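Local coordinates for protein (glyceraldehyde 3-phosphate dehydrogenase) (Sulfolobus solfataricus, PDB 1B7G) that oxidises and phosphorylates D-glyceraldehyde 3-phosphate in glycolysis, using NADP in marked preference to NAD, at residues A[92-97]-A[112-117]; A[96-101]-A[131-136]; A[144-149]-A[243-248]; A[239-242]-A[247-250]; A[311-316]-A[322-327]. The protein carries 1 engineered substitution. All blocks are in the same frame, centred on the assembly; numbering follows the deposited sequence.

Interaction 1: residues A[92-97]-A[112-117]; sequences QYKPIY and AEVADI. With SO4 (sulfate ion), chain H.
Lys94 reaches from helix 89-99 to Val114 and makes the single hydrogen bond between 92-97 and 112-117: its NZ donates to the backbone O of Val114 at 2.9 Å. The ammonium stands above the carbonyl plane, 45° out of it. With CG trans to the backbone N (chi1 176°), the chain bends at chi2 and again at chi4, and CD and CE curl past the same oxygen. Tyr133 gives this lysine a second partner through a cation-pi contact.

The apolar share is small, CB of Lys94 meeting CG2 of Val114 at 4.0 Å, while Phe106 of strand 103-106 touches both residues. Here the Rossmann-type NAD(P)-binding domain joins a helix flanking its parallel sheet to the 3-10 turn 112-114 that follows strand 103-106, not far from Gly109, which by similarity binds NAD. A methionine in place of Lys94 would probably leave the Val114 carbonyl without its charged donor and Tyr133 without its cation.

Polar contact of another kind occurs at the start of the turn. The backbone N of Ala112 donates to O3 of a sulfate at 2.6 Å, nearly straight at 166°, and Lys195 binds the same ion, probably a crystallisation solute.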
# COMPACT_ATOMS: atom_id res chain seq x y z
N GLN A 92 5.27 -14.85 28.30
CA GLN A 92 5.49 -13.98 29.46
C GLN A 92 4.15 -13.48 29.97
O GLN A 92 3.99 -13.40 31.18
CB GLN A 92 6.40 -12.82 29.08
CG GLN A 92 7.81 -13.29 28.71
CD GLN A 92 8.71 -12.12 28.36
OE1 GLN A 92 8.46 -10.97 28.74
NE2 GLN A 92 9.78 -12.39 27.62
N TYR A 93 3.16 -13.25 29.09
CA TYR A 93 1.85 -12.85 29.55
C TYR A 93 0.96 -14.03 29.94
O TYR A 93 0.02 -13.84 30.73
CB TYR A 93 1.12 -11.96 28.54
CG TYR A 93 1.55 -10.52 28.61
CD1 TYR A 93 1.00 -9.67 29.57
CD2 TYR A 93 2.49 -10.01 27.72
CE1 TYR A 93 1.40 -8.35 29.65
CE2 TYR A 93 2.89 -8.69 27.80
CZ TYR A 93 2.34 -7.87 28.76
OH TYR A 93 2.72 -6.56 28.82
N LYS A 94 1.27 -15.26 29.50
CA LYS A 94 0.40 -16.38 29.85
C LYS A 94 0.06 -16.49 31.33
O LYS A 94 -1.12 -16.57 31.70
CB LYS A 94 0.93 -17.67 29.22
CG LYS A 94 0.17 -18.93 29.60
CD LYS A 94 -1.28 -18.86 29.17
CE LYS A 94 -2.05 -20.09 29.65
NZ LYS A 94 -1.42 -21.36 29.26
N PRO A 95 0.99 -16.47 32.26
CA PRO A 95 0.68 -16.52 33.69
C PRO A 95 -0.18 -15.35 34.15
O PRO A 95 -1.06 -15.54 35.01
CB PRO A 95 2.04 -16.51 34.36
CG PRO A 95 3.02 -16.03 33.34
CD PRO A 95 2.46 -16.43 32.00
N ILE A 96 -0.02 -14.16 33.61
CA ILE A 96 -0.87 -13.02 33.96
C ILE A 96 -2.31 -13.22 33.55
O ILE A 96 -3.26 -13.09 34.35
CB ILE A 96 -0.26 -11.73 33.39
CG1 ILE A 96 1.11 -11.51 34.04
CG2 ILE A 96 -1.16 -10.52 33.62
CD1 ILE A 96 2.05 -10.61 33.30
N TYR A 97 -2.57 -13.69 32.32
CA TYR A 97 -3.95 -13.99 31.92
C TYR A 97 -4.56 -15.08 32.82
O TYR A 97 -5.76 -15.09 33.09
CB TYR A 97 -4.05 -14.41 30.47
CG TYR A 97 -3.39 -13.53 29.44
CD1 TYR A 97 -3.40 -12.15 29.52
CD2 TYR A 97 -2.75 -14.12 28.35
CE1 TYR A 97 -2.80 -11.36 28.55
CE2 TYR A 97 -2.16 -13.34 27.36
CZ TYR A 97 -2.18 -11.97 27.47
OH TYR A 97 -1.56 -11.19 26.52
N ALA A 112 3.76 -24.27 21.16
CA ALA A 112 2.42 -24.85 21.26
C ALA A 112 1.94 -24.99 22.70
O ALA A 112 0.74 -24.77 22.98
CB ALA A 112 2.35 -26.22 20.57
N GLU A 113 2.88 -25.21 23.64
CA GLU A 113 2.49 -25.32 25.04
C GLU A 113 1.92 -24.05 25.65
O GLU A 113 1.40 -24.13 26.78
CB GLU A 113 3.72 -25.77 25.87
CG GLU A 113 4.53 -24.57 26.36
CD GLU A 113 5.90 -24.91 26.88
OE1 GLU A 113 6.24 -26.11 26.91
OE2 GLU A 113 6.66 -23.98 27.23
N VAL A 114 2.03 -22.87 25.06
CA VAL A 114 1.46 -21.65 25.64
C VAL A 114 -0.06 -21.72 25.69
O VAL A 114 -0.74 -21.07 26.48
CB VAL A 114 1.95 -20.43 24.85
CG1 VAL A 114 1.11 -20.27 23.58
CG2 VAL A 114 1.88 -19.14 25.66
N ALA A 115 -0.67 -22.52 24.83
CA ALA A 115 -2.10 -22.68 24.70
C ALA A 115 -2.58 -24.10 25.03
O ALA A 115 -1.78 -25.00 25.21
CB ALA A 115 -2.48 -22.45 23.22
N ASP A 116 -3.89 -24.28 24.98
CA ASP A 116 -4.51 -25.56 25.17
C ASP A 116 -4.74 -26.22 23.79
O ASP A 116 -5.07 -27.37 23.76
CB ASP A 116 -5.86 -25.53 25.88
CG ASP A 116 -5.84 -24.70 27.15
OD1 ASP A 116 -4.90 -24.84 27.94
OD2 ASP A 116 -6.74 -23.83 27.29
N ILE A 117 -4.58 -25.45 22.72
CA ILE A 117 -4.73 -26.05 21.40
C ILE A 117 -4.20 -25.07 20.34
O ILE A 117 -4.13 -23.88 20.64
CB ILE A 117 -6.19 -26.40 21.15
CG1 ILE A 117 -6.35 -27.38 20.00
CG2 ILE A 117 -7.00 -25.10 20.91
CD1 ILE A 117 -7.76 -27.85 19.70
S SO4 H . 6.83 -26.07 19.98
O1 SO4 H . 6.74 -27.17 21.02
O2 SO4 H . 7.71 -24.98 20.53
O3 SO4 H . 5.49 -25.55 19.63
O4 SO4 H . 7.49 -26.68 18.77

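Interaction 2: residues A[96-101]-A[131-136]; sequences IYLQLQ and KKYIRV
In the Rossmann-type domain of this dehydrogenase, the C-terminal end of helix 89-99 packs on strand 133-136 of the parallel sheet, with Tyr133 bridging the space between Tyr97 and Leu98 on one side and the strand on the other. Their backbones stay well apart, the CA atoms of Tyr97 and Tyr133 being 9.4 Å from each other, and the tyrosine spans that gap with its whole ring. Its CG lies trans to the carbonyl carbon (chi1 -61°), which sends the phenol out from the strand toward the last helical turn.

Two side chains meet the far part of this ring, both obliquely. Leu98 brings its CD2 branch to CE2 of Tyr133 at 3.6 Å, whereas Tyr97 uses only CB, which comes within 4.0 Å of CE1 of Tyr133. Beyond CB the Tyr97 ring turns elsewhere, and its hydroxyl is hydrogen-bonded to Asp83 and Asn7. The phenol oxygen of Tyr133 ends against helix backbone, 3.5 Å from CA of Leu98 and 3.3 Å from O of Tyr97; it also has a weak hydrogen bond with the O of Arg102.

A Schellman motif closes the helix at this point. Gln101, with positive phi, is the C-prime residue: Arg102 N returns to Tyr97 O, and Gln101 N makes a weak bond to Leu98 O. The phenol thus packs beside the turn where the chain leaves the helix for strand 103-106. That strand adjoins 133-136 in the sheet and places Ala104 against both tyrosines, while helix 71-77 packs on Tyr97 through Ile75.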
# COMPACT_ATOMS: atom_id res chain seq x y z
N ILE A 96 -0.02 -14.16 33.61
CA ILE A 96 -0.87 -13.02 33.96
C ILE A 96 -2.31 -13.22 33.55
O ILE A 96 -3.26 -13.09 34.35
CB ILE A 96 -0.26 -11.73 33.39
CG1 ILE A 96 1.11 -11.51 34.04
CG2 ILE A 96 -1.16 -10.52 33.62
CD1 ILE A 96 2.05 -10.61 33.30
N TYR A 97 -2.57 -13.69 32.32
CA TYR A 97 -3.95 -13.99 31.92
C TYR A 97 -4.56 -15.08 32.82
O TYR A 97 -5.76 -15.09 33.09
CB TYR A 97 -4.05 -14.41 30.47
CG TYR A 97 -3.39 -13.53 29.44
CD1 TYR A 97 -3.40 -12.15 29.52
CD2 TYR A 97 -2.75 -14.12 28.35
CE1 TYR A 97 -2.80 -11.36 28.55
CE2 TYR A 97 -2.16 -13.34 27.36
CZ TYR A 97 -2.18 -11.97 27.47
OH TYR A 97 -1.56 -11.19 26.52
N LEU A 98 -3.76 -16.06 33.25
CA LEU A 98 -4.29 -17.12 34.09
C LEU A 98 -4.70 -16.60 35.48
O LEU A 98 -5.73 -17.02 36.03
CB LEU A 98 -3.25 -18.22 34.31
CG LEU A 98 -3.18 -19.29 33.22
CD1 LEU A 98 -1.86 -20.05 33.33
CD2 LEU A 98 -4.39 -20.19 33.29
N GLN A 99 -3.83 -15.78 36.04
CA GLN A 99 -4.07 -15.25 37.39
C GLN A 99 -5.21 -14.24 37.38
O GLN A 99 -6.00 -14.14 38.32
CB GLN A 99 -2.80 -14.62 37.98
CG GLN A 99 -2.47 -13.26 37.39
CD GLN A 99 -1.58 -12.43 38.29
OE1 GLN A 99 -0.35 -12.52 38.23
NE2 GLN A 99 -2.21 -11.59 39.12
N LEU A 100 -5.37 -13.54 36.26
CA LEU A 100 -6.45 -12.59 36.07
C LEU A 100 -7.65 -13.27 35.42
O LEU A 100 -8.63 -12.63 35.08
CB LEU A 100 -6.00 -11.36 35.32
CG LEU A 100 -4.86 -10.55 35.96
CD1 LEU A 100 -4.40 -9.44 35.04
CD2 LEU A 100 -5.34 -9.99 37.29
N GLN A 101 -7.60 -14.59 35.33
CA GLN A 101 -8.68 -15.41 34.83
C GLN A 101 -9.31 -14.94 33.54
O GLN A 101 -10.53 -14.86 33.38
CB GLN A 101 -9.73 -15.57 35.96
CG GLN A 101 -9.14 -16.18 37.23
CD GLN A 101 -10.10 -16.09 38.41
OE1 GLN A 101 -11.31 -15.93 38.21
NE2 GLN A 101 -9.58 -16.19 39.62
N LYS A 131 -11.90 -23.83 24.39
CA LYS A 131 -10.54 -23.76 24.92
C LYS A 131 -10.27 -22.35 25.40
O LYS A 131 -10.53 -21.41 24.66
CB LYS A 131 -9.48 -24.23 23.92
CG LYS A 131 -9.79 -25.65 23.41
CD LYS A 131 -9.52 -26.65 24.55
CE LYS A 131 -9.76 -28.08 24.05
NZ LYS A 131 -9.61 -29.05 25.17
N LYS A 132 -9.73 -22.24 26.63
CA LYS A 132 -9.50 -20.90 27.16
C LYS A 132 -8.30 -20.23 26.51
O LYS A 132 -8.16 -19.01 26.59
CB LYS A 132 -9.31 -20.99 28.70
CG LYS A 132 -10.64 -21.47 29.33
CD LYS A 132 -10.41 -21.85 30.79
CE LYS A 132 -11.66 -22.49 31.38
NZ LYS A 132 -11.89 -23.86 30.81
N TYR A 133 -7.33 -21.03 26.06
CA TYR A 133 -6.08 -20.55 25.48
C TYR A 133 -5.85 -21.25 24.15
O TYR A 133 -5.94 -22.49 24.10
CB TYR A 133 -4.89 -20.73 26.44
CG TYR A 133 -5.15 -19.92 27.71
CD1 TYR A 133 -5.12 -18.53 27.70
CD2 TYR A 133 -5.51 -20.59 28.88
CE1 TYR A 133 -5.38 -17.80 28.85
CE2 TYR A 133 -5.80 -19.86 30.02
CZ TYR A 133 -5.75 -18.49 30.00
OH TYR A 133 -6.05 -17.78 31.16
N ILE A 134 -5.84 -20.49 23.07
CA ILE A 134 -5.79 -21.03 21.70
C ILE A 134 -4.59 -20.42 20.98
O ILE A 134 -4.36 -19.21 21.09
CB ILE A 134 -7.08 -20.68 20.94
CG1 ILE A 134 -8.29 -21.44 21.52
CG2 ILE A 134 -6.97 -20.95 19.45
CD1 ILE A 134 -9.59 -21.23 20.74
N ARG A 135 -3.79 -21.25 20.29
CA ARG A 135 -2.65 -20.66 19.56
C ARG A 135 -3.01 -20.63 18.08
O ARG A 135 -3.30 -21.68 17.51
CB ARG A 135 -1.34 -21.46 19.72
CG ARG A 135 -0.19 -20.72 18.98
CD ARG A 135 1.08 -21.60 19.04
NE ARG A 135 0.85 -22.84 18.30
CZ ARG A 135 1.82 -23.61 17.80
NH1 ARG A 135 3.08 -23.22 17.91
NH2 ARG A 135 1.51 -24.70 17.12
N VAL A 136 -3.22 -19.44 17.52
CA VAL A 136 -3.46 -19.37 16.08
C VAL A 136 -2.08 -19.64 15.42
O VAL A 136 -1.15 -18.92 15.71
CB VAL A 136 -3.99 -18.01 15.63
CG1 VAL A 136 -3.93 -17.89 14.10
CG2 VAL A 136 -5.45 -17.77 16.12

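Interaction 3: residues A[144-149]-A[243-248]; sequences LLRTIC and TPRIVL
The guanidinium of Arg146 has CB of Arg245 over one face, 3.3 Å above its plane and displaced toward the rim. CD of Arg245 continues along the group, 3.7 Å from NH2 of Arg146, and the two long side chains cross at about a right angle with their guanidinium planes 68° apart. What lies against the flat group is therefore aliphatic chain. NH1 of Arg146 donates to the backbone O of Arg245 at 3.0 Å; the bond arrives on a lone pair in the carbonyl plane, but is bent to 132° at the hydrogen, since the oxygen sits 30° out of the guanidinium plane.

Acids accompany the two cations: Glu307 OE2 forms salt bridges with NH2 of Arg146 and NH1 of Arg245, and Asp310 takes NH2 of Arg245, so the buried pair is probably stabilised by shared negative charge, while Pro276 O accepts a further bond from NH1 of Arg146.

The contact joins helix 139-152, which begins at the nucleophile Cys139 (assigned by similarity), to the start of strand 246-249, in the mixed sheet of the catalytic domain beside strand 278-288. A type II turn from Thr243 to Ile246 leads into the strand, with Arg245 at its positive-phi position and its carbonyl presented to the helix.

One step on, Ile246 adds a van der Waals contact with the helix backbone: CD1 approaches the O of Arg146 at 3.7 Å and lies 4.4 Å from CA of Thr147. Three residues beyond Arg146, Cys149 forms the disulfide to Cys123.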
# COMPACT_ATOMS: atom_id res chain seq x y z
N LEU A 144 -0.68 -23.23 4.72
CA LEU A 144 -0.56 -24.69 4.43
C LEU A 144 -1.83 -25.44 4.91
O LEU A 144 -2.35 -26.28 4.21
CB LEU A 144 0.67 -25.21 5.13
CG LEU A 144 2.07 -25.03 4.50
CD1 LEU A 144 3.11 -25.17 5.59
CD2 LEU A 144 2.31 -26.07 3.41
N LEU A 145 -2.33 -25.13 6.11
CA LEU A 145 -3.53 -25.76 6.64
C LEU A 145 -4.78 -25.47 5.83
O LEU A 145 -5.52 -26.42 5.53
CB LEU A 145 -3.78 -25.37 8.11
CG LEU A 145 -2.73 -26.02 9.04
CD1 LEU A 145 -2.77 -25.38 10.42
CD2 LEU A 145 -2.97 -27.53 9.04
N ARG A 146 -5.00 -24.24 5.38
CA ARG A 146 -6.16 -23.95 4.57
C ARG A 146 -6.11 -24.78 3.27
O ARG A 146 -7.14 -25.20 2.80
CB ARG A 146 -6.34 -22.49 4.18
CG ARG A 146 -6.46 -21.56 5.41
CD ARG A 146 -6.86 -20.18 4.80
NE ARG A 146 -6.99 -19.20 5.88
CZ ARG A 146 -6.76 -17.89 5.69
NH1 ARG A 146 -6.47 -17.42 4.47
NH2 ARG A 146 -6.88 -17.09 6.74
N THR A 147 -4.91 -24.83 2.67
CA THR A 147 -4.78 -25.58 1.41
C THR A 147 -4.98 -27.08 1.66
O THR A 147 -5.77 -27.66 0.94
CB THR A 147 -3.39 -25.31 0.78
OG1 THR A 147 -3.23 -23.88 0.67
CG2 THR A 147 -3.25 -26.00 -0.55
N ILE A 148 -4.37 -27.65 2.66
CA ILE A 148 -4.48 -29.08 2.98
C ILE A 148 -5.90 -29.48 3.42
O ILE A 148 -6.48 -30.45 2.90
CB ILE A 148 -3.49 -29.49 4.08
CG1 ILE A 148 -2.01 -29.30 3.74
CG2 ILE A 148 -3.74 -30.97 4.43
CD1 ILE A 148 -1.11 -29.38 4.96
N CYS A 149 -6.52 -28.74 4.33
CA CYS A 149 -7.91 -29.11 4.74
C CYS A 149 -8.91 -28.92 3.63
O CYS A 149 -9.73 -29.84 3.37
CB CYS A 149 -8.31 -28.42 6.03
SG CYS A 149 -7.28 -28.80 7.42
N THR A 243 -13.69 -21.67 -2.22
CA THR A 243 -13.44 -21.72 -0.77
C THR A 243 -13.00 -20.37 -0.28
O THR A 243 -11.87 -19.90 -0.61
CB THR A 243 -12.34 -22.76 -0.44
OG1 THR A 243 -12.65 -24.03 -1.00
CG2 THR A 243 -12.08 -22.90 1.04
N PRO A 244 -13.79 -19.68 0.52
CA PRO A 244 -13.33 -18.47 1.16
C PRO A 244 -12.02 -18.67 1.93
O PRO A 244 -11.91 -19.51 2.77
CB PRO A 244 -14.46 -18.09 2.09
CG PRO A 244 -15.67 -18.73 1.50
CD PRO A 244 -15.16 -20.04 0.93
N ARG A 245 -11.13 -17.67 1.72
CA ARG A 245 -9.84 -17.63 2.36
C ARG A 245 -8.72 -18.20 1.45
O ARG A 245 -7.56 -18.14 1.77
CB ARG A 245 -9.81 -18.16 3.78
CG ARG A 245 -10.55 -17.23 4.73
CD ARG A 245 -10.48 -17.65 6.19
NE ARG A 245 -11.67 -17.07 6.87
CZ ARG A 245 -11.89 -17.19 8.16
NH1 ARG A 245 -11.02 -17.80 8.95
NH2 ARG A 245 -13.01 -16.67 8.68
N ILE A 246 -9.18 -18.59 0.28
CA ILE A 246 -8.32 -19.07 -0.80
C ILE A 246 -8.78 -18.34 -2.06
O ILE A 246 -9.99 -18.33 -2.36
CB ILE A 246 -8.38 -20.57 -1.04
CG1 ILE A 246 -7.79 -21.37 0.13
CG2 ILE A 246 -7.64 -20.95 -2.34
CD1 ILE A 246 -8.00 -22.89 0.02
N VAL A 247 -7.88 -17.70 -2.78
CA VAL A 247 -8.26 -17.10 -4.06
C VAL A 247 -7.36 -17.70 -5.17
O VAL A 247 -6.27 -18.19 -4.87
CB VAL A 247 -8.19 -15.58 -4.10
CG1 VAL A 247 -9.29 -14.95 -3.25
CG2 VAL A 247 -6.83 -15.04 -3.67
N LEU A 248 -7.78 -17.59 -6.40
CA LEU A 248 -7.01 -18.10 -7.53
C LEU A 248 -6.48 -16.87 -8.30
O LEU A 248 -7.14 -15.82 -8.30
CB LEU A 248 -7.82 -19.00 -8.45
CG LEU A 248 -8.20 -20.37 -7.89
CD1 LEU A 248 -9.04 -21.16 -8.87
CD2 LEU A 248 -6.96 -21.20 -7.52

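Interaction 4: residues A[239-242]-A[247-250]; sequences VLEN and VLIS
Leu248 sends its isobutyl group from strand 246-249 into the last turn of helix 233-241 and divides its two methyls between Leu240 and Glu241. CD1 goes to Glu241, whose chain it meets at about a right angle: CB and CG of the glutamate each lie 3.8 Å from this methyl, the CA at the same distance. CD2 is directed to Leu240 and lies 4.2 Å from its CB, a looser approach. Between the branches, CG of Leu248 sits 4.1 Å from the backbone O of Leu240, so the leucine straddles the turn.

Both leucines have CG trans to the carbonyl carbon, but only Leu248 points across the contact. Leu240 offers its flank at CB, and packs on Ile280 and Ile285 of strand 278-288. In Glu241 CG lies opposite the backbone N (chi1 -159°), and the extended chain draws its methylenes past the leucine methyl.

The short link between 239-242 and 247-250 makes this a local helix-turn-strand connection, in which the chain leaves helix 233-241, turns, and enters strand 246-249 of the mixed sheet, next to strand 278-288 and the C-terminal tail. Ile280 from the neighbouring strand and Tyr338 near the C terminus also touch Leu248.

No hydrogen bond or salt bridge crosses between the two segments; dispersion and the burial of Leu248 carry the contact. Even the acidic Glu241 contributes here through its hydrocarbon part, which implies that its charge is not what holds helix and strand together.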
# COMPACT_ATOMS: atom_id res chain seq x y z
N VAL A 239 -12.61 -27.23 -5.98
CA VAL A 239 -12.68 -26.84 -4.57
C VAL A 239 -11.85 -25.57 -4.36
O VAL A 239 -12.21 -24.70 -3.57
CB VAL A 239 -12.25 -27.84 -3.50
CG1 VAL A 239 -13.28 -28.94 -3.30
CG2 VAL A 239 -10.88 -28.46 -3.76
N LEU A 240 -10.71 -25.50 -5.04
CA LEU A 240 -9.83 -24.34 -4.83
C LEU A 240 -10.49 -23.07 -5.29
O LEU A 240 -10.22 -22.01 -4.74
CB LEU A 240 -8.45 -24.57 -5.52
CG LEU A 240 -7.60 -25.66 -4.91
CD1 LEU A 240 -6.24 -25.82 -5.61
CD2 LEU A 240 -7.37 -25.44 -3.42
N GLU A 241 -11.39 -23.13 -6.27
CA GLU A 241 -12.12 -22.01 -6.79
C GLU A 241 -13.36 -21.62 -5.99
O GLU A 241 -13.93 -20.56 -6.24
CB GLU A 241 -12.57 -22.31 -8.24
CG GLU A 241 -12.88 -21.05 -9.04
CD GLU A 241 -13.12 -21.34 -10.51
OE1 GLU A 241 -12.70 -22.42 -10.97
OE2 GLU A 241 -13.73 -20.47 -11.20
N ASN A 242 -13.74 -22.37 -4.97
CA ASN A 242 -14.97 -22.15 -4.22
C ASN A 242 -14.79 -22.22 -2.72
O ASN A 242 -15.62 -22.78 -1.97
CB ASN A 242 -15.97 -23.26 -4.65
CG ASN A 242 -16.53 -22.90 -6.02
OD1 ASN A 242 -17.33 -21.96 -6.06
ND2 ASN A 242 -16.06 -23.56 -7.08
N VAL A 247 -7.88 -17.70 -2.78
CA VAL A 247 -8.26 -17.10 -4.06
C VAL A 247 -7.36 -17.70 -5.17
O VAL A 247 -6.27 -18.19 -4.87
CB VAL A 247 -8.19 -15.58 -4.10
CG1 VAL A 247 -9.29 -14.95 -3.25
CG2 VAL A 247 -6.83 -15.04 -3.67
N LEU A 248 -7.78 -17.59 -6.40
CA LEU A 248 -7.01 -18.10 -7.53
C LEU A 248 -6.48 -16.87 -8.30
O LEU A 248 -7.14 -15.82 -8.30
CB LEU A 248 -7.82 -19.00 -8.45
CG LEU A 248 -8.20 -20.37 -7.89
CD1 LEU A 248 -9.04 -21.16 -8.87
CD2 LEU A 248 -6.96 -21.20 -7.52
N ILE A 249 -5.28 -17.02 -8.81
CA ILE A 249 -4.64 -15.97 -9.63
C ILE A 249 -4.42 -16.56 -11.03
O ILE A 249 -3.64 -17.53 -11.17
CB ILE A 249 -3.24 -15.64 -9.06
CG1 ILE A 249 -3.26 -15.30 -7.59
CG2 ILE A 249 -2.54 -14.55 -9.90
CD1 ILE A 249 -4.08 -14.16 -7.08
N SER A 250 -5.10 -16.05 -12.02
CA SER A 250 -4.99 -16.48 -13.40
C SER A 250 -3.76 -15.86 -14.06
O SER A 250 -3.10 -15.01 -13.48
CB SER A 250 -6.26 -16.08 -14.18
OG SER A 250 -6.23 -14.72 -14.57

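Interaction 5: residues A[311-316]-A[322-327]; sequences AIRASM and EDSMRI
Arg313 of helix 304-315 joins Ser324 and Ile327 of helix 321-331 in a helical hairpin near the C terminus, two successive helices joined by a short turn and packed side against side. Earlier on the first helix, Ala311 and Ile312 pack on Ile105 of the nucleotide-binding domain's sheet, so Arg313 serves the other side. Its CB, CG and CD run beside the serine hydroxyl, with CB of Arg313 3.3 Å from OG of Ser324. A bend at chi2 (-140°) then turns the guanidinium so that its NH1 edge meets the same oxygen in plane, in a nearly straight bond of 3.1 Å at 170°. Asp310 also hydrogen-bonds with this hydroxyl, and Thr328 takes a second bond from NH1.

NH2 is paired with Asp25 in a salt bridge and also reaches Gln23, tying the helices to the loop before strand 26-32. A leucine at Arg313 would probably strand Asp25 without its cation and deprive Ser324 of a donor. Across the contact, CG2 of Ile327 rests obliquely against the guanidinium, 3.5 Å from NH2 of Arg313.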
# COMPACT_ATOMS: atom_id res chain seq x y z
N ALA A 311 -11.16 -17.58 16.27
CA ALA A 311 -10.62 -18.15 17.46
C ALA A 311 -11.36 -17.55 18.68
O ALA A 311 -11.56 -18.27 19.67
CB ALA A 311 -9.12 -17.99 17.62
N ILE A 312 -11.63 -16.25 18.64
CA ILE A 312 -12.38 -15.63 19.74
C ILE A 312 -13.72 -16.35 19.88
O ILE A 312 -14.09 -16.80 20.95
CB ILE A 312 -12.62 -14.13 19.49
CG1 ILE A 312 -11.32 -13.35 19.69
CG2 ILE A 312 -13.71 -13.60 20.42
CD1 ILE A 312 -11.26 -11.99 19.01
N ARG A 313 -14.41 -16.55 18.77
CA ARG A 313 -15.70 -17.22 18.80
C ARG A 313 -15.62 -18.64 19.29
O ARG A 313 -16.48 -19.04 20.10
CB ARG A 313 -16.40 -17.10 17.44
CG ARG A 313 -16.66 -15.66 17.08
CD ARG A 313 -18.02 -15.46 16.41
NE ARG A 313 -18.19 -14.05 16.02
CZ ARG A 313 -17.72 -13.51 14.91
NH1 ARG A 313 -17.04 -14.24 14.00
NH2 ARG A 313 -17.95 -12.22 14.72
N ALA A 314 -14.59 -19.42 18.89
CA ALA A 314 -14.43 -20.76 19.37
C ALA A 314 -14.20 -20.82 20.88
O ALA A 314 -14.88 -21.51 21.64
CB ALA A 314 -13.26 -21.47 18.69
N SER A 315 -13.19 -20.10 21.35
CA SER A 315 -12.84 -20.05 22.74
C SER A 315 -14.06 -19.70 23.63
O SER A 315 -14.25 -20.32 24.67
CB SER A 315 -11.80 -18.95 22.96
OG SER A 315 -11.24 -18.90 24.23
N MET A 316 -14.82 -18.70 23.20
CA MET A 316 -15.96 -18.22 24.00
C MET A 316 -17.25 -18.93 23.66
O MET A 316 -18.30 -18.54 24.14
CB MET A 316 -16.17 -16.73 23.77
CG MET A 316 -14.97 -15.84 24.03
SD MET A 316 -14.47 -15.84 25.76
CE MET A 316 -15.83 -14.88 26.45
N GLU A 322 -19.34 -22.64 11.16
CA GLU A 322 -19.93 -22.07 9.97
C GLU A 322 -20.50 -20.68 10.19
O GLU A 322 -20.31 -19.76 9.36
CB GLU A 322 -20.96 -23.02 9.40
CG GLU A 322 -21.30 -22.71 7.95
CD GLU A 322 -20.29 -23.38 7.00
OE1 GLU A 322 -19.29 -23.98 7.45
OE2 GLU A 322 -20.56 -23.34 5.79
N ASP A 323 -21.26 -20.49 11.27
CA ASP A 323 -21.78 -19.16 11.58
C ASP A 323 -20.66 -18.14 11.77
O ASP A 323 -20.77 -16.99 11.30
CB ASP A 323 -22.62 -19.20 12.87
CG ASP A 323 -24.00 -19.80 12.60
OD1 ASP A 323 -24.43 -19.89 11.44
OD2 ASP A 323 -24.65 -20.23 13.56
N SER A 324 -19.66 -18.47 12.57
CA SER A 324 -18.53 -17.57 12.84
C SER A 324 -17.79 -17.21 11.54
O SER A 324 -17.70 -16.05 11.13
CB SER A 324 -17.51 -18.18 13.79
OG SER A 324 -16.49 -17.27 14.14
N MET A 325 -17.45 -18.24 10.77
CA MET A 325 -16.71 -17.94 9.52
C MET A 325 -17.54 -17.09 8.59
O MET A 325 -17.01 -16.20 7.91
CB MET A 325 -16.17 -19.20 8.91
CG MET A 325 -14.96 -19.80 9.67
SD MET A 325 -14.27 -21.14 8.65
CE MET A 325 -15.64 -22.28 8.60
N ARG A 326 -18.87 -17.27 8.57
CA ARG A 326 -19.67 -16.43 7.68
C ARG A 326 -19.62 -14.97 8.10
O ARG A 326 -19.44 -14.10 7.24
CB ARG A 326 -21.09 -16.97 7.49
CG ARG A 326 -22.08 -15.93 6.98
CD ARG A 326 -23.53 -16.37 7.10
NE ARG A 326 -23.65 -17.79 6.77
CZ ARG A 326 -23.91 -18.78 7.62
NH1 ARG A 326 -24.15 -18.55 8.91
NH2 ARG A 326 -23.93 -20.03 7.15
N ILE A 327 -19.69 -14.66 9.39
CA ILE A 327 -19.66 -13.27 9.85
C ILE A 327 -18.27 -12.67 9.66
O ILE A 327 -18.11 -11.54 9.21
CB ILE A 327 -20.14 -13.15 11.30
CG1 ILE A 327 -21.68 -13.47 11.31
CG2 ILE A 327 -19.89 -11.80 11.89
CD1 ILE A 327 -22.17 -13.91 12.66

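In the fold
From the N terminus, helix 89-99 opens two overlapping loops: interaction 1 closes the shorter at 112-117 and interaction 2 the longer at 131-136, and strand-like backbone bonds, Ile117 O to Arg135 N among them, join their far ends. Interaction 3 next closes a long loop, bringing helix 139-152 to strand 246-249 of the mixed sheet. The first segment of interaction 4 lies inside that loop, and its second overlaps the closing segment of interaction 3 at Val247 and Leu248 and runs on to 250. Last, interaction 5 closes a short local loop. Its helices bridge the two domains, Ser315 touching Lys131 of interaction 2 and Met325 touching Arg245 of interaction 3.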